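Local coordinates for gram-negative insecticidal protein (Chromobacterium piscinae, PDB 6FBM), which is an insecticidal toxin of the MACPF family with a beta-tripod part, and probably acts by forming pores in target membranes, at residues L198-T201 / A202-Y206; K223-N226 / S227-N231. All blocks are in the same frame, centred on the assembly; numbering follows the deposited sequence.

Interaction 1 of 2, residues L198-T201 / A202-Y206; sequences LSTT and AEMSY
Ala202 opens the second half of this helical stretch by bonding back to Leu198. Its N meets Leu198 O at 2.8 Å. The methyl CB of Ala202 sits beside the same oxygen, 3.4 Å from Leu198 O. It also touches Gln75 and Thr124, on strands 64-78 and 120-134. Glu203 comes next. Its N binds Ser199 O at 2.9 Å. Ser199 O also accepts from Gln75 NE2, so two donors grip it. The extended Glu203 chain carries the carboxylate out to Lys207, one turn on, where OE2 forms a salt bridge. Met204 makes the main side-chain contact with the first segment. Its N donates to Thr200 O at 2.9 Å, while its CG lies 3.3 Å from Thr200 O. The Met204 chain bends at chi2 (-47°) and again at chi3, and its end comes alongside Thr200. There Met204 CE meets Thr200 CG2 at 4.2 Å, methyl against methyl, the two side chains pointing the same way. Ser205 follows, with its N bound to Thr201 O at 2.9 Å. The side chain of that threonine bonds back as well, Thr201 OG1 pairing with both Ser197 O and Gln196 OE1. Ser205 OG bonds both Tyr183 OH and Arg229 NE of helix 220-230. The i to i+4 backbone bonds are those of a regular alpha helix, here the first turns of 198-209, which lies against the central sheet of the MACPF fold.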
# COMPACT_ATOMS: atom_id res chain seq x y z
N LEU A 198 -38.24 -25.11 -15.82
CA LEU A 198 -36.77 -25.17 -15.72
C LEU A 198 -36.21 -23.77 -15.49
O LEU A 198 -35.30 -23.59 -14.66
CB LEU A 198 -36.16 -25.82 -16.98
CG LEU A 198 -34.63 -26.01 -17.17
CD1 LEU A 198 -33.90 -24.69 -17.50
CD2 LEU A 198 -34.01 -26.70 -15.95
N SER A 199 -36.76 -22.78 -16.17
CA SER A 199 -36.25 -21.42 -16.09
C SER A 199 -36.39 -20.84 -14.67
O SER A 199 -35.47 -20.16 -14.18
CB SER A 199 -36.89 -20.53 -17.17
OG SER A 199 -38.25 -20.26 -16.86
N THR A 200 -37.52 -21.13 -14.01
CA THR A 200 -37.76 -20.73 -12.63
C THR A 200 -36.80 -21.45 -11.67
O THR A 200 -36.22 -20.84 -10.79
CB THR A 200 -39.25 -20.96 -12.23
OG1 THR A 200 -40.07 -20.02 -12.92
CG2 THR A 200 -39.48 -20.79 -10.71
N THR A 201 -36.62 -22.76 -11.86
CA THR A 201 -35.65 -23.53 -11.06
C THR A 201 -34.23 -22.98 -11.21
O THR A 201 -33.48 -22.90 -10.24
CB THR A 201 -35.69 -25.01 -11.44
OG1 THR A 201 -37.05 -25.45 -11.44
CG2 THR A 201 -34.90 -25.85 -10.45
N ALA A 202 -33.88 -22.59 -12.43
CA ALA A 202 -32.57 -22.02 -12.70
C ALA A 202 -32.41 -20.70 -12.00
O ALA A 202 -31.39 -20.46 -11.36
CB ALA A 202 -32.37 -21.86 -14.20
N GLU A 203 -33.43 -19.86 -12.11
CA GLU A 203 -33.52 -18.58 -11.40
C GLU A 203 -33.32 -18.76 -9.90
O GLU A 203 -32.48 -18.10 -9.29
CB GLU A 203 -34.87 -17.89 -11.69
CG GLU A 203 -35.27 -16.70 -10.81
CD GLU A 203 -36.62 -16.09 -11.16
OE1 GLU A 203 -37.41 -16.74 -11.87
OE2 GLU A 203 -36.88 -14.94 -10.73
N MET A 204 -34.07 -19.67 -9.30
CA MET A 204 -33.97 -19.92 -7.85
C MET A 204 -32.62 -20.46 -7.48
O MET A 204 -32.07 -20.08 -6.44
CB MET A 204 -35.10 -20.86 -7.38
CG MET A 204 -36.52 -20.27 -7.57
SD MET A 204 -36.71 -18.56 -6.99
CE MET A 204 -37.95 -17.93 -8.10
N SER A 205 -32.06 -21.35 -8.28
CA SER A 205 -30.75 -21.90 -7.97
C SER A 205 -29.72 -20.77 -7.95
O SER A 205 -28.94 -20.65 -6.99
CB SER A 205 -30.35 -22.99 -8.95
OG SER A 205 -29.11 -23.55 -8.59
N TYR A 206 -29.74 -19.93 -8.99
CA TYR A 206 -28.84 -18.79 -9.05
C TYR A 206 -29.06 -17.89 -7.84
O TYR A 206 -28.12 -17.55 -7.14
CB TYR A 206 -29.00 -17.97 -10.36
CG TYR A 206 -28.22 -16.69 -10.30
CD1 TYR A 206 -26.83 -16.69 -10.46
CD2 TYR A 206 -28.86 -15.48 -9.99
CE1 TYR A 206 -26.12 -15.51 -10.36
CE2 TYR A 206 -28.14 -14.30 -9.89
CZ TYR A 206 -26.79 -14.33 -10.06
OH TYR A 206 -26.10 -13.17 -9.94

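Interaction 2 of 2, residues K223-N226 / S227-N231; sequences KQVN and SFRSN
The guanidinium of Arg229 has the CG1 methyl of Val225 over one face. CG1 is 3.6 Å from Arg229 NE and 3.9 Å from Arg229 CZ. The two side chains run side by side and point the same way, one helical turn apart. Val225 CG1 stands anti to its own backbone N (chi1 161°), and this aims the methyl at the flat group. The Arg229 chain is extended from CG to NE, and its NE bonds to Ser205 OG on helix 198-209. The Arg229 side chain also touches Tyr183 and Ile234. The other flat group is the Phe228 ring, which has Val225 O at its edge, near the ring plane. The end of the side chain leads away from 223-226. It packs among Leu198, Thr201 and Ser205 of the neighbouring helix and Tyr183, Ala185 and Ile234 of the sheet. Helix 220-230 thus joins helix 198-209 to strands 179-187 and 232-239. With helix 198-209 it lies in the chain between these two strands, consistent with the second helical cluster of MACPF proteins, which in pore-forming relatives unfolds into a membrane-spanning beta hairpin. The backbone keeps regular i to i+4 bonds up to the end of the helix. Arg229 N meets Val225 O at 2.9 Å, and Ser227 N meets Lys223 O at 2.9 Å. Asn226 O is gripped twice by Ser230. Ser230 N donates at 3.0 Å to Asn226 O, and Ser230 OG donates to the same Asn226 O at 2.7 Å. The two donors come from opposite faces of the carbonyl plane. Ser230 OG reaches it by sitting between its own backbone N and carbonyl carbon (chi1 51°). Asn231, the next residue, leaves the helical conformation, and its backbone bonds to Lys188.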
# COMPACT_ATOMS: atom_id res chain seq x y z
N LYS A 223 -35.70 -29.29 -3.10
CA LYS A 223 -35.70 -30.51 -3.87
C LYS A 223 -35.49 -30.16 -5.35
O LYS A 223 -34.59 -30.70 -6.00
CB LYS A 223 -36.99 -31.31 -3.64
CG LYS A 223 -37.00 -32.63 -4.38
CD LYS A 223 -38.41 -32.97 -4.89
CE LYS A 223 -38.36 -34.17 -5.81
NZ LYS A 223 -39.55 -34.21 -6.73
N GLN A 224 -36.29 -29.21 -5.85
CA GLN A 224 -36.25 -28.78 -7.25
C GLN A 224 -34.89 -28.25 -7.67
O GLN A 224 -34.41 -28.58 -8.75
CB GLN A 224 -37.33 -27.68 -7.52
CG GLN A 224 -38.80 -28.12 -7.41
CD GLN A 224 -39.20 -29.24 -8.38
OE1 GLN A 224 -38.77 -29.26 -9.53
NE2 GLN A 224 -40.03 -30.19 -7.90
N VAL A 225 -34.26 -27.46 -6.81
CA VAL A 225 -32.94 -26.87 -7.09
C VAL A 225 -31.84 -27.94 -7.02
O VAL A 225 -30.94 -27.94 -7.86
CB VAL A 225 -32.64 -25.63 -6.17
CG1 VAL A 225 -31.16 -25.30 -6.10
CG2 VAL A 225 -33.44 -24.43 -6.65
N ASN A 226 -31.91 -28.82 -6.02
CA ASN A 226 -30.95 -29.93 -5.90
C ASN A 226 -30.97 -30.82 -7.14
O ASN A 226 -29.94 -31.24 -7.65
CB ASN A 226 -31.22 -30.80 -4.67
CG ASN A 226 -30.72 -30.18 -3.37
OD1 ASN A 226 -29.88 -29.27 -3.38
ND2 ASN A 226 -31.20 -30.69 -2.25
N SER A 227 -32.18 -31.08 -7.62
CA SER A 227 -32.40 -31.86 -8.83
C SER A 227 -31.77 -31.18 -10.06
O SER A 227 -31.11 -31.82 -10.88
CB SER A 227 -33.90 -32.04 -9.03
OG SER A 227 -34.14 -33.05 -9.97
N PHE A 228 -31.98 -29.88 -10.17
CA PHE A 228 -31.39 -29.05 -11.24
C PHE A 228 -29.87 -29.13 -11.23
O PHE A 228 -29.24 -29.45 -12.24
CB PHE A 228 -31.89 -27.59 -11.10
CG PHE A 228 -31.17 -26.59 -11.95
CD1 PHE A 228 -31.48 -26.44 -13.29
CD2 PHE A 228 -30.20 -25.77 -11.40
CE1 PHE A 228 -30.80 -25.49 -14.07
CE2 PHE A 228 -29.53 -24.83 -12.16
CZ PHE A 228 -29.83 -24.69 -13.49
N ARG A 229 -29.29 -28.88 -10.07
CA ARG A 229 -27.85 -28.86 -9.94
C ARG A 229 -27.18 -30.19 -10.22
O ARG A 229 -26.20 -30.24 -10.97
CB ARG A 229 -27.45 -28.34 -8.55
CG ARG A 229 -27.76 -26.87 -8.34
CD ARG A 229 -27.23 -26.36 -7.01
NE ARG A 229 -27.68 -24.99 -6.79
CZ ARG A 229 -27.46 -24.28 -5.69
NH1 ARG A 229 -26.78 -24.80 -4.67
NH2 ARG A 229 -27.96 -23.04 -5.59
N SER A 230 -27.68 -31.27 -9.63
CA SER A 230 -27.06 -32.58 -9.80
C SER A 230 -27.36 -33.24 -11.16
O SER A 230 -26.64 -34.17 -11.55
CB SER A 230 -27.35 -33.52 -8.61
OG SER A 230 -28.70 -33.58 -8.33
N ASN A 231 -28.36 -32.76 -11.89
CA ASN A 231 -28.60 -33.18 -13.29
C ASN A 231 -28.30 -32.10 -14.35
O ASN A 231 -28.80 -32.20 -15.48
CB ASN A 231 -30.02 -33.70 -13.46
CG ASN A 231 -30.32 -34.87 -12.55
OD1 ASN A 231 -31.22 -34.81 -11.70
ND2 ASN A 231 -29.54 -35.93 -12.70

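Overall arrangement
Following the chain from the N terminus, strand 179-187 of the MACPF sheet leads to helix 198-209, where interaction 1 lies. Interaction 2 comes later, on helix 220-230, just before strand 232-239. Each is a local contact within one helix and closes no long loop. They stand in series, neither nesting nor crossing. Their centres are 10 Å apart, and the two helices touch directly. Thr201 CG2 packs 3.2 Å from Gln224 O, and Ser205 also lies against Val225. Helix 198-209 rests on strands 64-78 and 120-134, and helix 220-230 on 179-187 and 232-239. Together the pair spans four strands of one sheet.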